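Local coordinates for protein Asp (Solanum tuberosum, PDB 3RFI) that forms the saposin-like domain of a plant aspartic protease and, as in other saposin-like proteins, probably interacts with lipid membranes, at residues 96-99 with 100-103; 11-14 with 15-19; 85-89 with 90-94. One frame throughout, in Å; residues are numbered along the deposited sequence.

Contact 1: 96-99 with 100-103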
ATOM      1  N   VAL A  96      -6.548   2.048   6.789  1.00 29.98           N
ATOM      2  CA  VAL A  96      -6.735   1.251   5.610  1.00 28.75           C
ATOM      3  C   VAL A  96      -7.392  -0.061   6.000  1.00 27.45           C
ATOM      4  O   VAL A  96      -8.333  -0.479   5.342  1.00 27.56           O
ATOM      5  CB  VAL A  96      -5.424   0.940   4.919  1.00 28.75           C
ATOM      6  CG1 VAL A  96      -5.648  -0.097   3.795  1.00 32.90           C
ATOM      7  CG2 VAL A  96      -4.876   2.209   4.290  1.00 32.42           C
ATOM      8  N   LEU A  97      -6.888  -0.716   7.041  1.00 28.03           N
ATOM      9  CA  LEU A  97      -7.503  -1.981   7.503  1.00 29.71           C
ATOM     10  C   LEU A  97      -8.961  -1.829   7.936  1.00 30.37           C
ATOM     11  O   LEU A  97      -9.785  -2.686   7.628  1.00 31.10           O
ATOM     12  CB  LEU A  97      -6.655  -2.670   8.548  1.00 32.52           C
ATOM     13  CG  LEU A  97      -5.235  -3.010   8.066  1.00 33.71           C
ATOM     14  CD1 LEU A  97      -4.464  -3.746   9.158  1.00 38.62           C
ATOM     15  CD2 LEU A  97      -5.283  -3.839   6.804  1.00 33.36           C
ATOM     16  N   GLU A  98      -9.278  -0.739   8.627  1.00 30.81           N
ATOM     17  CA  GLU A  98     -10.631  -0.460   9.036  1.00 32.02           C
ATOM     18  C   GLU A  98     -11.510  -0.228   7.793  1.00 29.98           C
ATOM     19  O   GLU A  98     -12.590  -0.757   7.707  1.00 29.97           O
ATOM     20  CB  GLU A  98     -10.680   0.728  10.017  1.00 35.74           C
ATOM     21  CG  GLU A  98     -12.053   1.065  10.549  1.00 45.33           C
ATOM     22  CD  GLU A  98     -12.778  -0.158  11.046  1.00 54.37           C
ATOM     23  OE1 GLU A  98     -13.969  -0.308  10.702  1.00 59.20           O
ATOM     24  OE2 GLU A  98     -12.145  -0.979  11.751  1.00 59.59           O
ATOM     25  N   TYR A  99     -11.032   0.560   6.842  1.00 27.60           N
ATOM     26  CA  TYR A  99     -11.770   0.729   5.564  1.00 27.53           C
ATOM     27  C   TYR A  99     -12.122  -0.612   4.904  1.00 25.01           C
ATOM     28  O   TYR A  99     -13.271  -0.842   4.475  1.00 25.09           O
ATOM     29  CB  TYR A  99     -10.885   1.532   4.593  1.00 26.99           C
ATOM     30  CG  TYR A  99     -11.514   1.791   3.261  1.00 28.81           C
ATOM     31  CD1 TYR A  99     -11.217   0.987   2.178  1.00 23.78           C
ATOM     32  CD2 TYR A  99     -12.418   2.851   3.094  1.00 31.15           C
ATOM     33  CE1 TYR A  99     -11.757   1.238   0.940  1.00 28.57           C
ATOM     34  CE2 TYR A  99     -12.978   3.120   1.875  1.00 31.48           C
ATOM     35  CZ  TYR A  99     -12.654   2.291   0.791  1.00 32.03           C
ATOM     36  OH  TYR A  99     -13.224   2.531  -0.421  1.00 31.48           O
ATOM     37  N   VAL A 100     -11.130  -1.479   4.776  1.00 23.06           N
ATOM     38  CA  VAL A 100     -11.320  -2.798   4.154  1.00 22.71           C
ATOM     39  C   VAL A 100     -12.296  -3.625   4.989  1.00 24.41           C
ATOM     40  O   VAL A 100     -13.202  -4.275   4.444  1.00 24.50           O
ATOM     41  CB  VAL A 100     -10.010  -3.549   4.055  1.00 22.83           C
ATOM     42  CG1 VAL A 100     -10.242  -4.994   3.549  1.00 23.17           C
ATOM     43  CG2 VAL A 100      -9.046  -2.739   3.155  1.00 23.49           C
ATOM     44  N   ASN A 101     -12.098  -3.596   6.304  1.00 25.00           N
ATOM     45  CA  ASN A 101     -12.959  -4.360   7.150  1.00 28.55           C
ATOM     46  C   ASN A 101     -14.434  -3.916   7.006  1.00 29.91           C
ATOM     47  O   ASN A 101     -15.330  -4.754   6.981  1.00 29.35           O
ATOM     48  CB  ASN A 101     -12.510  -4.184   8.608  1.00 30.92           C
ATOM     49  CG  ASN A 101     -13.035  -5.277   9.483  1.00 36.62           C
ATOM     50  OD1 ASN A 101     -12.898  -6.462   9.143  1.00 40.73           O
ATOM     51  ND2 ASN A 101     -13.656  -4.908  10.610  1.00 37.80           N
ATOM     52  N   GLN A 102     -14.677  -2.593   6.968  1.00 30.75           N
ATOM     53  CA  GLN A 102     -16.037  -2.103   6.818  1.00 33.55           C
ATOM     54  C   GLN A 102     -16.626  -2.620   5.490  1.00 31.44           C
ATOM     55  O   GLN A 102     -17.797  -2.894   5.414  1.00 33.39           O
ATOM     56  CB  GLN A 102     -16.085  -0.569   6.855  1.00 35.37           C
ATOM     57  CG  GLN A 102     -15.718   0.034   8.230  1.00 44.16           C
ATOM     58  CD  GLN A 102     -16.813  -0.050   9.302  1.00 58.15           C
ATOM     59  OE1 GLN A 102     -17.583  -1.023   9.385  1.00 58.60           O
ATOM     60  NE2 GLN A 102     -16.874   0.999  10.165  1.00 66.81           N
ATOM     61  N   LEU A 103     -15.809  -2.720   4.445  1.00 29.19           N
ATOM     62  CA  LEU A 103     -16.241  -3.305   3.162  1.00 28.95           C
ATOM     63  C   LEU A 103     -16.499  -4.820   3.236  1.00 29.70           C
ATOM     64  O   LEU A 103     -17.481  -5.295   2.656  1.00 30.10           O
ATOM     65  CB  LEU A 103     -15.254  -2.951   2.038  1.00 27.45           C
ATOM     66  CG  LEU A 103     -15.418  -1.507   1.599  1.00 28.95           C
ATOM     67  CD1 LEU A 103     -14.104  -1.046   0.930  1.00 28.33           C
ATOM     68  CD2 LEU A 103     -16.610  -1.350   0.620  1.00 29.28           C
TER

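Contact 2: 11-14 with 15-19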
ATOM      1  N   CYS A  11     -13.178 -12.525   3.805  1.00 34.07           N
ATOM      2  CA  CYS A  11     -12.714 -11.153   3.802  1.00 33.37           C
ATOM      3  C   CYS A  11     -12.255 -10.732   5.194  1.00 32.57           C
ATOM      4  O   CYS A  11     -11.174 -10.200   5.345  1.00 31.03           O
ATOM      5  CB  CYS A  11     -13.862 -10.212   3.368  1.00 35.16           C
ATOM      6  SG  CYS A  11     -13.265  -8.518   3.071  1.00 37.98           S
ATOM      7  N   LYS A  12     -13.093 -10.982   6.196  1.00 34.29           N
ATOM      8  CA  LYS A  12     -12.721 -10.652   7.575  1.00 36.09           C
ATOM      9  C   LYS A  12     -11.517 -11.388   8.088  1.00 34.27           C
ATOM     10  O   LYS A  12     -10.720 -10.807   8.829  1.00 34.90           O
ATOM     11  CB  LYS A  12     -13.891 -10.777   8.534  1.00 39.11           C
ATOM     12  CG  LYS A  12     -14.866  -9.609   8.374  1.00 41.34           C
ATOM     13  CD  LYS A  12     -16.023  -9.772   9.353  1.00 51.23           C
ATOM     14  CE  LYS A  12     -17.278  -9.081   8.864  1.00 58.31           C
ATOM     15  NZ  LYS A  12     -18.523  -9.635   9.517  1.00 63.46           N
ATOM     16  N   THR A  13     -11.361 -12.630   7.658  1.00 33.83           N
ATOM     17  CA  THR A  13     -10.187 -13.411   8.016  1.00 33.36           C
ATOM     18  C   THR A  13      -8.953 -12.783   7.421  1.00 30.18           C
ATOM     19  O   THR A  13      -7.939 -12.617   8.104  1.00 29.81           O
ATOM     20  CB  THR A  13     -10.332 -14.850   7.567  1.00 33.57           C
ATOM     21  OG1 THR A  13     -11.430 -15.403   8.308  1.00 40.17           O
ATOM     22  CG2 THR A  13      -9.057 -15.673   7.894  1.00 36.35           C
ATOM     23  N   ILE A  14      -9.054 -12.385   6.148  1.00 27.96           N
ATOM     24  CA  ILE A  14      -7.961 -11.683   5.547  1.00 27.16           C
ATOM     25  C   ILE A  14      -7.575 -10.480   6.424  1.00 27.83           C
ATOM     26  O   ILE A  14      -6.404 -10.298   6.754  1.00 27.38           O
ATOM     27  CB  ILE A  14      -8.309 -11.178   4.106  1.00 25.31           C
ATOM     28  CG1 ILE A  14      -8.344 -12.337   3.099  1.00 27.99           C
ATOM     29  CG2 ILE A  14      -7.375 -10.026   3.689  1.00 26.43           C
ATOM     30  CD1 ILE A  14      -6.991 -13.071   2.851  1.00 26.11           C
ATOM     31  N   VAL A  15      -8.535  -9.625   6.760  1.00 28.79           N
ATOM     32  CA  VAL A  15      -8.161  -8.421   7.491  1.00 30.39           C
ATOM     33  C   VAL A  15      -7.575  -8.783   8.883  1.00 32.71           C
ATOM     34  O   VAL A  15      -6.491  -8.301   9.255  1.00 35.31           O
ATOM     35  CB  VAL A  15      -9.361  -7.418   7.612  1.00 32.60           C
ATOM     36  CG1 VAL A  15      -8.941  -6.150   8.379  1.00 36.46           C
ATOM     37  CG2 VAL A  15      -9.898  -7.037   6.227  1.00 30.44           C
ATOM     38  N   SER A  16      -8.280  -9.601   9.641  1.00 33.26           N
ATOM     39  CA  SER A  16      -7.884  -9.877  11.033  1.00 37.35           C
ATOM     40  C   SER A  16      -6.601 -10.690  11.080  1.00 36.03           C
ATOM     41  O   SER A  16      -5.715 -10.353  11.838  1.00 38.44           O
ATOM     42  CB  SER A  16      -8.986 -10.585  11.802  1.00 38.22           C
ATOM     43  OG  SER A  16      -9.194 -11.861  11.254  1.00 42.46           O
ATOM     44  N   GLN A  17      -6.503 -11.730  10.249  1.00 34.47           N
ATOM     45  CA  GLN A  17      -5.352 -12.641  10.286  1.00 34.46           C
ATOM     46  C   GLN A  17      -4.204 -12.239   9.396  1.00 31.10           C
ATOM     47  O   GLN A  17      -3.067 -12.562   9.701  1.00 31.15           O
ATOM     48  CB  GLN A  17      -5.762 -14.054   9.922  1.00 32.93           C
ATOM     49  CG  GLN A  17      -6.659 -14.582  10.970  1.00 43.40           C
ATOM     50  CD  GLN A  17      -6.704 -16.046  10.918  1.00 48.33           C
ATOM     51  OE1 GLN A  17      -5.666 -16.701  10.734  1.00 53.40           O
ATOM     52  NE2 GLN A  17      -7.910 -16.604  11.070  1.00 48.81           N
ATOM     53  N   TYR A  18      -4.497 -11.553   8.307  1.00 27.47           N
ATOM     54  CA  TYR A  18      -3.469 -11.286   7.314  1.00 26.52           C
ATOM     55  C   TYR A  18      -3.337  -9.815   6.962  1.00 26.77           C
ATOM     56  O   TYR A  18      -2.501  -9.465   6.160  1.00 24.74           O
ATOM     57  CB  TYR A  18      -3.787 -12.011   5.992  1.00 24.53           C
ATOM     58  CG  TYR A  18      -3.800 -13.497   6.129  1.00 24.24           C
ATOM     59  CD1 TYR A  18      -4.976 -14.161   6.407  1.00 21.48           C
ATOM     60  CD2 TYR A  18      -2.631 -14.232   5.983  1.00 27.75           C
ATOM     61  CE1 TYR A  18      -5.027 -15.550   6.522  1.00 25.51           C
ATOM     62  CE2 TYR A  18      -2.651 -15.600   6.100  1.00 25.06           C
ATOM     63  CZ  TYR A  18      -3.841 -16.260   6.354  1.00 26.08           C
ATOM     64  OH  TYR A  18      -3.872 -17.618   6.443  1.00 25.66           O
ATOM     65  N   GLY A  19      -4.142  -8.957   7.577  1.00 30.18           N
ATOM     66  CA  GLY A  19      -4.297  -7.581   7.030  1.00 28.97           C
ATOM     67  C   GLY A  19      -3.019  -6.786   7.161  1.00 29.90           C
ATOM     68  O   GLY A  19      -2.593  -6.141   6.214  1.00 31.04           O
TER

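Contact 3: 85-89 with 90-94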
ATOM      1  N   ASN A  85       7.074   5.408   3.372  1.00 20.91           N
ATOM      2  CA  ASN A  85       7.253   5.517   4.825  1.00 23.00           C
ATOM      3  C   ASN A  85       5.990   6.065   5.489  1.00 21.90           C
ATOM      4  O   ASN A  85       5.653   5.579   6.593  1.00 25.04           O
ATOM      5  CB  ASN A  85       8.413   6.408   5.198  1.00 23.35           C
ATOM      6  CG  ASN A  85       8.920   6.104   6.576  1.00 27.74           C
ATOM      7  OD1 ASN A  85       9.438   5.042   6.806  1.00 27.83           O
ATOM      8  ND2 ASN A  85       8.792   7.062   7.504  1.00 25.94           N
ATOM      9  N   GLN A  86       5.298   7.015   4.843  1.00 21.68           N
ATOM     10  CA  GLN A  86       4.006   7.490   5.351  1.00 23.75           C
ATOM     11  C   GLN A  86       3.057   6.303   5.404  1.00 23.82           C
ATOM     12  O   GLN A  86       2.294   6.132   6.358  1.00 25.92           O
ATOM     13  CB  GLN A  86       3.407   8.627   4.524  1.00 25.32           C
ATOM     14  CG  GLN A  86       2.476   9.569   5.304  1.00 32.59           C
ATOM     15  CD  GLN A  86       1.213   8.959   5.642  1.00 39.96           C
ATOM     16  OE1 GLN A  86       0.743   9.031   6.805  1.00 44.84           O
ATOM     17  NE2 GLN A  86       0.609   8.321   4.652  1.00 37.18           N
ATOM     18  N   LEU A  87       3.132   5.422   4.432  1.00 22.86           N
ATOM     19  CA  LEU A  87       2.129   4.360   4.392  1.00 25.24           C
ATOM     20  C   LEU A  87       2.342   3.340   5.519  1.00 24.96           C
ATOM     21  O   LEU A  87       1.408   2.611   5.859  1.00 27.78           O
ATOM     22  CB  LEU A  87       2.167   3.661   3.035  1.00 25.22           C
ATOM     23  CG  LEU A  87       1.629   4.502   1.898  1.00 29.06           C
ATOM     24  CD1 LEU A  87       1.529   3.592   0.684  1.00 32.22           C
ATOM     25  CD2 LEU A  87       0.257   5.045   2.314  1.00 30.75           C
ATOM     26  N   LYS A  88       3.544   3.320   6.088  1.00 33.13           N
ATOM     27  CA  LYS A  88       3.888   2.413   7.203  1.00 34.89           C
ATOM     28  C   LYS A  88       3.326   2.938   8.505  1.00 35.21           C
ATOM     29  O   LYS A  88       3.327   2.223   9.521  1.00 37.50           O
ATOM     30  CB  LYS A  88       5.420   2.360   7.387  1.00 38.23           C
ATOM     31  CG  LYS A  88       6.199   1.665   6.290  1.00 40.46           C
ATOM     32  CD  LYS A  88       7.719   1.786   6.597  1.00 45.61           C
ATOM     33  CE  LYS A  88       8.607   2.050   5.322  1.00 47.93           C
ATOM     34  NZ  LYS A  88       9.898   2.842   5.565  1.00 40.52           N
ATOM     35  N   GLN A  89       2.926   4.209   8.516  1.00 33.80           N
ATOM     36  CA  GLN A  89       2.579   4.860   9.767  1.00 35.72           C
ATOM     37  C   GLN A  89       1.375   4.146  10.383  1.00 35.57           C
ATOM     38  O   GLN A  89       0.530   3.666   9.656  1.00 30.87           O
ATOM     39  CB  GLN A  89       2.342   6.378   9.602  1.00 37.29           C
ATOM     40  CG  GLN A  89       3.574   7.234   9.098  1.00 40.20           C
ATOM     41  CD  GLN A  89       4.828   7.146   9.960  1.00 50.24           C
ATOM     42  OE1 GLN A  89       4.758   7.320  11.184  1.00 55.33           O
ATOM     43  NE2 GLN A  89       5.995   6.929   9.327  1.00 48.13           N
ATOM     44  N   GLU A  90       1.319   4.035  11.718  1.00 38.75           N
ATOM     45  CA  GLU A  90       0.185   3.329  12.386  1.00 42.10           C
ATOM     46  C   GLU A  90      -1.202   3.803  11.968  1.00 40.19           C
ATOM     47  O   GLU A  90      -2.053   2.999  11.587  1.00 37.88           O
ATOM     48  CB  GLU A  90       0.263   3.427  13.934  1.00 46.72           C
ATOM     49  CG  GLU A  90       0.877   2.243  14.641  1.00 56.20           C
ATOM     50  CD  GLU A  90       0.429   0.876  14.101  1.00 58.90           C
ATOM     51  OE1 GLU A  90       1.326   0.154  13.612  1.00 63.00           O
ATOM     52  OE2 GLU A  90      -0.771   0.510  14.176  1.00 57.36           O
ATOM     53  N   GLY A  91      -1.426   5.111  12.088  1.00 42.37           N
ATOM     54  CA  GLY A  91      -2.669   5.723  11.668  1.00 44.01           C
ATOM     55  C   GLY A  91      -3.088   5.314  10.265  1.00 41.25           C
ATOM     56  O   GLY A  91      -4.237   4.994  10.032  1.00 40.61           O
ATOM     57  N   THR A  92      -2.150   5.336   9.319  1.00 39.94           N
ATOM     58  CA  THR A  92      -2.486   5.054   7.940  1.00 38.25           C
ATOM     59  C   THR A  92      -2.885   3.576   7.749  1.00 36.01           C
ATOM     60  O   THR A  92      -3.919   3.283   7.157  1.00 35.27           O
ATOM     61  CB  THR A  92      -1.333   5.445   7.032  1.00 38.89           C
ATOM     62  OG1 THR A  92      -1.133   6.855   7.147  1.00 41.74           O
ATOM     63  CG2 THR A  92      -1.607   5.026   5.559  1.00 33.49           C
ATOM     64  N   LYS A  93      -2.052   2.677   8.265  1.00 36.63           N
ATOM     65  CA  LYS A  93      -2.321   1.248   8.292  1.00 36.73           C
ATOM     66  C   LYS A  93      -3.677   0.982   8.906  1.00 36.35           C
ATOM     67  O   LYS A  93      -4.477   0.264   8.319  1.00 35.48           O
ATOM     68  CB  LYS A  93      -1.231   0.517   9.094  1.00 39.18           C
ATOM     69  CG  LYS A  93      -1.595  -0.936   9.454  1.00 43.31           C
ATOM     70  CD  LYS A  93      -0.833  -1.431  10.720  1.00 54.12           C
ATOM     71  CE  LYS A  93       0.652  -1.029  10.678  1.00 56.61           C
ATOM     72  NZ  LYS A  93       1.535  -2.048  11.288  1.00 61.22           N
ATOM     73  N   GLU A  94      -3.951   1.573  10.070  1.00 37.59           N
ATOM     74  CA  GLU A  94      -5.183   1.246  10.800  1.00 39.38           C
ATOM     75  C   GLU A  94      -6.407   1.762  10.009  1.00 37.70           C
ATOM     76  O   GLU A  94      -7.461   1.117   9.977  1.00 37.11           O
ATOM     77  CB  GLU A  94      -5.169   1.818  12.220  1.00 43.59           C
ATOM     78  CG  GLU A  94      -4.017   1.283  13.146  1.00 49.77           C
ATOM     79  CD  GLU A  94      -3.886   2.083  14.482  1.00 60.16           C
ATOM     80  OE1 GLU A  94      -4.812   2.851  14.827  1.00 61.92           O
ATOM     81  OE2 GLU A  94      -2.848   1.974  15.187  1.00 64.81           O
TER

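Contact 1: 96-99 with 100-103
Y99 reaches forward over the next helical turn to L103, and its side chain can be followed atom by atom. CG lies anti to the backbone N (chi1 -179°), which swings the ring past the start of the following turn instead of back along the helix. CB sits beside the backbone amide of V100, and CG is still 3.6 Å from V100 N. At CD1 the company changes, for Y99 CD1 touches both that amide and the L103 methyl CD1, the latter 3.7 Å away. The closest touch is at Y99 CE1, 3.3 Å from L103 CD1, a tight fit; CZ follows at 3.6 Å from the same methyl. Y99 OH is already drawing off, 3.9 Å from L103 CD1. The methyl meets the ring obliquely, and a flat, largely apolar group suits such a neighbour.

Both residues belong to helix 90-104 of the saposin-like domain, an all-helical fold held by disulfides. Regular i to i+4 bonds carry the turn: L103 N donates to Y99 O at 3.2 Å, while N101 N reaches L97 O at 2.8 Å. On another side of the helix L97 and V100 turn to helix 6-29, touching E20 and V15, and V96 meets W23 there; branched aliphatic groups suit this interhelical seam. Elsewhere on the turn, E98 bends at chi2 so that its carboxylate stands by the Q102 chain; the two side chains cross obliquely, with their flat end groups almost perpendicular.

Contact 2: 11-14 with 15-19
S16 and K12 meet in a tightly bonded part of this turn of helix 6-29, one of the amphipathic helices of the saposin-like fold. K12 O takes two donors: S16 N at 2.8 Å, along a nearly straight N-H line, and S16 OG at 3.1 Å. The hydroxyl can do this because chi1 of S16 is 66°, which places OG between the backbone N and the carbonyl carbon and turns it back to the preceding turn. Serine is small enough to bond to its own helix in this way on an exposed face.

V15 marks the packed side. V15 CG2 lies beyond the C11 carbonyl oxygen, 3.5 Å from C11 O, and its side chain also rests on C104 of helix 90-104, to which C11 is tied by the disulfide to C104. G19, buried, follows a wider pi-type turn at 15-18, and its missing side chain avoids a clash, since a CB there would run into V15 O.

Close packing continues to the edge of the exposed face. There T13 and Q17 lie side by side and point the same way: the methyl CG2 of T13 is 3.5 Å from Q17 NE2, while the T13 hydroxyl OG1 bonds backward to M9 O. The solvent side proper is slacker, for I14 and Y18, both exposed, come together only loosely. Y18 N bonds to I14 O with an angle at hydrogen of only 137°, its donor standing above the carbonyl plane. Where their side chains come nearest, I14 CD1 is 4.2 Å from Y18 CD1.

Contact 3: 85-89 with 90-94
Two torsions of Q86 steer its amide across the turn to T92: CG is anti to the backbone N (chi1 -153°), and a bend at chi2 (-72°) then turns the tip toward the next helix. T92 answers with its hydroxyl anti to the carbonyl carbon (chi1 -63°), and OG1 donates to Q86 OE1 at 2.9 Å. The hydroxyl comes well to one side of the amide C=O, and the two chains cross at about a right angle. The other branch of T92 is apolar, and its CG2 lies 3.7 Å from L87 CD2, so one threonine serves both a polar and a greasy neighbour. A valine in its place would probably leave the Q86 amide without this donor and freer to turn.

Q89 holds the N-cap position of helix 90-104, and its backbone O takes K93 N at 3.1 Å in a nearly straight bond. Its side chain folds the other way, NE2 donating to N85 O at 3.1 Å from above the carbonyl plane, while K88 N approaches that oxygen from the opposite face. K88 NZ bonds to N85 OD1 at 2.6 Å, on a lone pair of the amide oxygen. A salt bridge, K93 NZ to E90 OE1 at 3.2 Å, whose hydrogen bond is weak, spans the first turn.

The bend joins helix 71-87 to helix 90-104 and lies against helix 6-29: W23 NE1 bonds to L87 O, W23 also touches T92 and K93, and V27 touches L87 and K88.

From the N terminus, contact 2 comes first, as a turn within helix 6-29. Contact 3 follows far along the chain and is the one that spans a bend, where helix 71-87 gives way to helix 90-104. Contact 1 comes next, further along helix 90-104. The three are in series, so none nests in or crosses another. Contacts 1 and 2 nevertheless meet in space, about 10 Å apart between centres, with V100 CG1 3.4 Å from V15 CG2 at the junction of their helices. Contacts 2 and 3 do not touch, their centres being about 17 Å apart, but helix 6-29 carries contact 2 and farther along lies against contact 3.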